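Local coordinates for putative beta-glucosidase (Bifidobacterium adolescentis, PDB 5WAB), which acts as a beta-glucosidase of glycoside hydrolase family 3, probably splitting terminal sugars from glycosides, at residues Thr423-Ala428 and Val453-Pro458; Gln496-Asn501 and Ala537-Phe542. All coordinates share one frame; numbering follows the deposited sequence.

Interaction 1 (Thr423-Ala428 and Val453-Pro458); sequences TLDIPA and VVSVAP
The carboxylate of Asp425 meets Ser455 at one edge: OG gives a hydrogen bond of 2.7 Å to OD1, on the lone pair turned away from OD2. The other flat group, the Leu424 carbonyl, is used from above its plane, because Ser455 N donates to Leu424 O at 3.1 Å from a position 62° out of that plane. Against the same oxygen rests Val454 CA, a CA-H...O contact, and Arg421 adds a weak hydrogen bond to it while also binding Val453 O. Ser455 OG stands between its own backbone N and carbonyl carbon (chi1 50°), which turns it to the Asp425 carboxylate; there it accepts from a water 2.6 Å from OG, and that water in turn accepts from Ile426 N. The hydroxyl is therefore gripped twice, by a carboxylate and a water. Thr423 OG1 shapes the turn by accepting from Asp425 N, an ST turn. The apolar part of the contact is Ile426 CG2, which presses on the isopropyl group of Val454, 3.8 Å from its CB. Separately, the Leu424 CD2 methyl is set against a carbonyl oxygen, 3.3 Å from Val453 O. Such loop-to-loop bonding belongs to the alpha/beta C-terminal domain of the family, where the loops following parallel neighbouring strands 403-409 and 444-449, linked through helix 428-438 in a beta-alpha-beta crossover, meet beyond the C-terminal ends of these strands.

Interaction 2 (Gln496-Asn501 and Ala537-Phe542); sequences QTIPMN and AVDYPF
Ile498 and Tyr540 lie side by side and point the same way. From the backbone outward, Ile498 CB faces the Tyr540 carbonyl, with O 3.8 Å from it; the CG2 branch, anti to its own backbone N, turns to Asp539 and reaches CB at 3.8 Å; and the longer branch ends with CD1 4.0 Å from Tyr540 CD2. Backbone bonds fix this register: Ile498 N donates to Tyr540 O, and Ile498 O accepts from Tyr540 N at 3.1 Å and, weakly, from Asp539 N. Two residues thus face one, a classic beta bulge. Past it, a water gives hydrogen bonds to both Pro499 O and Asp539 OD2, and the bent Met500 chain brings SD to 3.7 Å from Asp539 CA. On the other flank, Thr497 CG2 crosses Val538 at about a right angle, 3.8 Å from CG1, while OG1 abuts Phe542 CB. With an alanine at Thr497, Val538 CG1 would probably be left without its methyl neighbour and the hydrogen-bond partner of OG1 without its mate. Thr497 also packs on Tyr528 and Tyr531 of helix 528-531, Phe542 stacks on Tyr528, and Ile498 and Tyr540 together lie against Leu319 of strand 317-321.

Interactions 1 and 2 lie in series in one C-terminal domain and touch, their centres about 12 Å apart. They share no segment: the first, almost wholly buried, joins the loops after strands 403-409 and 444-449 by one backbone bond together with a side-chain hydroxyl, a carboxylate and a water; the second, partly buried but larger in area, pairs strand 498-499 with the chain after helix 528-531, chiefly by backbone bonds around a bulge with apolar flanks. Asp539 spans the two, its OD2 taking a weak hydrogen bond from Ala457 N, and Val453 CG2 rests on the Gln496 side chain. Segment 537-542 leads outward: Phe542 is hydrogen-bonded to Ser652, in the loop joining strands 642-648 and 654-663.

Interaction 1 (Thr423-Ala428 and Val453-Pro458)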
# COMPACT_ATOMS: atom_id res chain seq x y z
N THR A 423 -5.07 -3.05 19.96
CA THR A 423 -6.24 -2.20 20.02
C THR A 423 -6.17 -1.20 18.88
O THR A 423 -5.08 -0.86 18.40
CB THR A 423 -6.34 -1.45 21.36
OG1 THR A 423 -7.51 -0.62 21.36
CG2 THR A 423 -5.10 -0.59 21.58
N LEU A 424 -7.34 -0.72 18.45
CA LEU A 424 -7.41 0.35 17.47
C LEU A 424 -7.41 1.73 18.11
O LEU A 424 -7.15 2.72 17.42
CB LEU A 424 -8.65 0.19 16.58
CG LEU A 424 -8.64 -1.00 15.62
CD1 LEU A 424 -9.92 -1.09 14.81
CD2 LEU A 424 -7.43 -0.91 14.70
N ASP A 425 -7.64 1.81 19.42
CA ASP A 425 -7.85 3.08 20.09
C ASP A 425 -6.55 3.88 20.21
O ASP A 425 -5.45 3.32 20.27
CB ASP A 425 -8.44 2.85 21.49
CG ASP A 425 -9.73 2.05 21.46
OD1 ASP A 425 -10.47 2.14 20.46
OD2 ASP A 425 -10.02 1.33 22.44
N ILE A 426 -6.69 5.20 20.20
CA ILE A 426 -5.60 6.12 20.54
C ILE A 426 -5.45 6.12 22.05
O ILE A 426 -6.35 5.62 22.75
CB ILE A 426 -5.87 7.53 19.99
CG1 ILE A 426 -7.03 8.18 20.75
CG2 ILE A 426 -6.14 7.46 18.49
CD1 ILE A 426 -7.28 9.62 20.37
N PRO A 427 -4.35 6.62 22.61
CA PRO A 427 -4.18 6.58 24.08
C PRO A 427 -5.34 7.25 24.81
O PRO A 427 -5.84 8.30 24.40
CB PRO A 427 -2.86 7.32 24.30
CG PRO A 427 -2.09 7.07 23.06
CD PRO A 427 -3.11 7.07 21.94
N ALA A 428 -5.74 6.63 25.93
CA ALA A 428 -6.91 7.08 26.68
C ALA A 428 -6.73 8.46 27.29
O ALA A 428 -7.70 9.23 27.40
CB ALA A 428 -7.25 6.06 27.77
N VAL A 453 -5.03 2.20 10.99
CA VAL A 453 -6.35 2.69 11.38
C VAL A 453 -6.45 2.83 12.88
O VAL A 453 -6.13 1.89 13.63
CB VAL A 453 -7.45 1.76 10.84
CG1 VAL A 453 -8.76 2.04 11.54
CG2 VAL A 453 -7.64 1.96 9.36
N VAL A 454 -6.90 3.99 13.34
CA VAL A 454 -7.31 4.17 14.72
C VAL A 454 -8.82 4.39 14.73
O VAL A 454 -9.41 4.86 13.75
CB VAL A 454 -6.57 5.34 15.41
CG1 VAL A 454 -5.07 5.11 15.41
CG2 VAL A 454 -6.93 6.67 14.76
N SER A 455 -9.45 4.02 15.84
CA SER A 455 -10.87 4.28 16.01
C SER A 455 -11.11 5.77 16.19
O SER A 455 -10.32 6.48 16.81
CB SER A 455 -11.39 3.52 17.22
OG SER A 455 -10.56 3.76 18.34
N VAL A 456 -12.22 6.25 15.63
CA VAL A 456 -12.56 7.66 15.65
C VAL A 456 -13.90 7.92 16.33
O VAL A 456 -14.01 8.83 17.15
CB VAL A 456 -12.56 8.25 14.22
CG1 VAL A 456 -12.93 9.72 14.25
CG2 VAL A 456 -11.20 8.05 13.55
N ALA A 457 -14.91 7.11 16.02
CA ALA A 457 -16.26 7.34 16.54
C ALA A 457 -16.38 7.48 18.05
O ALA A 457 -17.20 8.30 18.50
CB ALA A 457 -17.19 6.22 16.05
N PRO A 458 -15.63 6.75 18.89
CA PRO A 458 -15.82 6.91 20.35
C PRO A 458 -15.61 8.32 20.86
O PRO A 458 -16.15 8.66 21.92
CB PRO A 458 -14.79 5.94 20.95
CG PRO A 458 -13.90 5.55 19.82
CD PRO A 458 -14.75 5.61 18.60
O HOH W 1 -9.77 5.88 19.67

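Interaction 2 (Gln496-Asn501 and Ala537-Phe542)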
# COMPACT_ATOMS: atom_id res chain seq x y z
N GLN A 496 -8.22 2.41 3.39
CA GLN A 496 -8.45 1.47 4.47
C GLN A 496 -9.81 1.78 5.06
O GLN A 496 -10.18 2.95 5.21
CB GLN A 496 -7.35 1.60 5.53
CG GLN A 496 -6.92 0.32 6.23
CD GLN A 496 -5.65 0.52 7.05
OE1 GLN A 496 -5.02 1.58 7.01
NE2 GLN A 496 -5.27 -0.49 7.82
N THR A 497 -10.57 0.73 5.39
CA THR A 497 -11.84 0.91 6.08
C THR A 497 -11.61 1.27 7.54
O THR A 497 -10.76 0.67 8.20
CB THR A 497 -12.68 -0.37 5.99
OG1 THR A 497 -13.03 -0.63 4.63
CG2 THR A 497 -13.95 -0.24 6.83
N ILE A 498 -12.36 2.24 8.04
CA ILE A 498 -12.36 2.53 9.47
C ILE A 498 -13.60 1.91 10.10
O ILE A 498 -14.71 2.44 9.96
CB ILE A 498 -12.32 4.04 9.75
CG1 ILE A 498 -11.11 4.68 9.08
CG2 ILE A 498 -12.28 4.28 11.25
CD1 ILE A 498 -10.98 6.16 9.39
N PRO A 499 -13.47 0.80 10.83
CA PRO A 499 -14.65 0.10 11.34
C PRO A 499 -15.14 0.72 12.65
O PRO A 499 -14.45 1.52 13.29
CB PRO A 499 -14.14 -1.32 11.56
CG PRO A 499 -12.69 -1.12 11.92
CD PRO A 499 -12.22 0.07 11.12
N MET A 500 -16.35 0.33 13.03
CA MET A 500 -16.87 0.73 14.33
C MET A 500 -16.15 0.01 15.47
O MET A 500 -16.10 0.52 16.59
CB MET A 500 -18.38 0.49 14.41
CG MET A 500 -19.22 1.43 13.54
SD MET A 500 -18.94 3.18 13.90
CE MET A 500 -19.62 3.32 15.55
N ASN A 501 -15.60 -1.17 15.20
CA ASN A 501 -15.00 -2.03 16.21
C ASN A 501 -14.19 -3.10 15.48
O ASN A 501 -14.64 -3.62 14.46
CB ASN A 501 -16.06 -2.66 17.11
CG ASN A 501 -15.47 -3.33 18.34
OD1 ASN A 501 -14.55 -4.14 18.25
ND2 ASN A 501 -15.99 -2.97 19.51
N ALA A 537 -22.44 -1.71 9.40
CA ALA A 537 -22.03 -0.33 9.59
C ALA A 537 -20.52 -0.24 9.77
O ALA A 537 -19.88 -1.15 10.32
CB ALA A 537 -22.73 0.29 10.79
N VAL A 538 -19.95 0.85 9.27
CA VAL A 538 -18.55 1.20 9.50
C VAL A 538 -18.51 2.66 9.91
O VAL A 538 -19.46 3.41 9.72
CB VAL A 538 -17.68 0.96 8.25
CG1 VAL A 538 -17.61 -0.52 7.92
CG2 VAL A 538 -18.23 1.75 7.07
N ASP A 539 -17.37 3.06 10.48
CA ASP A 539 -17.22 4.45 10.86
C ASP A 539 -17.01 5.32 9.63
O ASP A 539 -17.74 6.28 9.40
CB ASP A 539 -16.06 4.61 11.85
CG ASP A 539 -16.19 5.85 12.70
OD1 ASP A 539 -17.24 6.53 12.63
OD2 ASP A 539 -15.23 6.16 13.44
N TYR A 540 -16.01 4.98 8.81
CA TYR A 540 -15.78 5.68 7.56
C TYR A 540 -15.43 4.65 6.48
O TYR A 540 -14.54 3.81 6.70
CB TYR A 540 -14.67 6.73 7.70
CG TYR A 540 -15.00 7.78 8.75
CD1 TYR A 540 -15.71 8.92 8.42
CD2 TYR A 540 -14.61 7.61 10.08
CE1 TYR A 540 -16.02 9.88 9.38
CE2 TYR A 540 -14.92 8.55 11.04
CZ TYR A 540 -15.63 9.69 10.69
OH TYR A 540 -15.93 10.63 11.65
N PRO A 541 -16.12 4.67 5.35
CA PRO A 541 -15.97 3.60 4.36
C PRO A 541 -14.73 3.78 3.49
O PRO A 541 -14.15 4.86 3.37
CB PRO A 541 -17.24 3.71 3.52
CG PRO A 541 -17.56 5.17 3.56
CD PRO A 541 -17.15 5.65 4.94
N PHE A 542 -14.34 2.67 2.87
CA PHE A 542 -13.26 2.67 1.91
C PHE A 542 -13.54 3.68 0.80
O PHE A 542 -14.65 3.74 0.27
CB PHE A 542 -13.09 1.26 1.34
CG PHE A 542 -12.10 1.15 0.23
CD1 PHE A 542 -10.75 1.02 0.50
CD2 PHE A 542 -12.52 1.16 -1.09
CE1 PHE A 542 -9.84 0.91 -0.53
CE2 PHE A 542 -11.62 1.06 -2.12
CZ PHE A 542 -10.27 0.93 -1.84
O HOH W 2 -14.07 4.04 14.96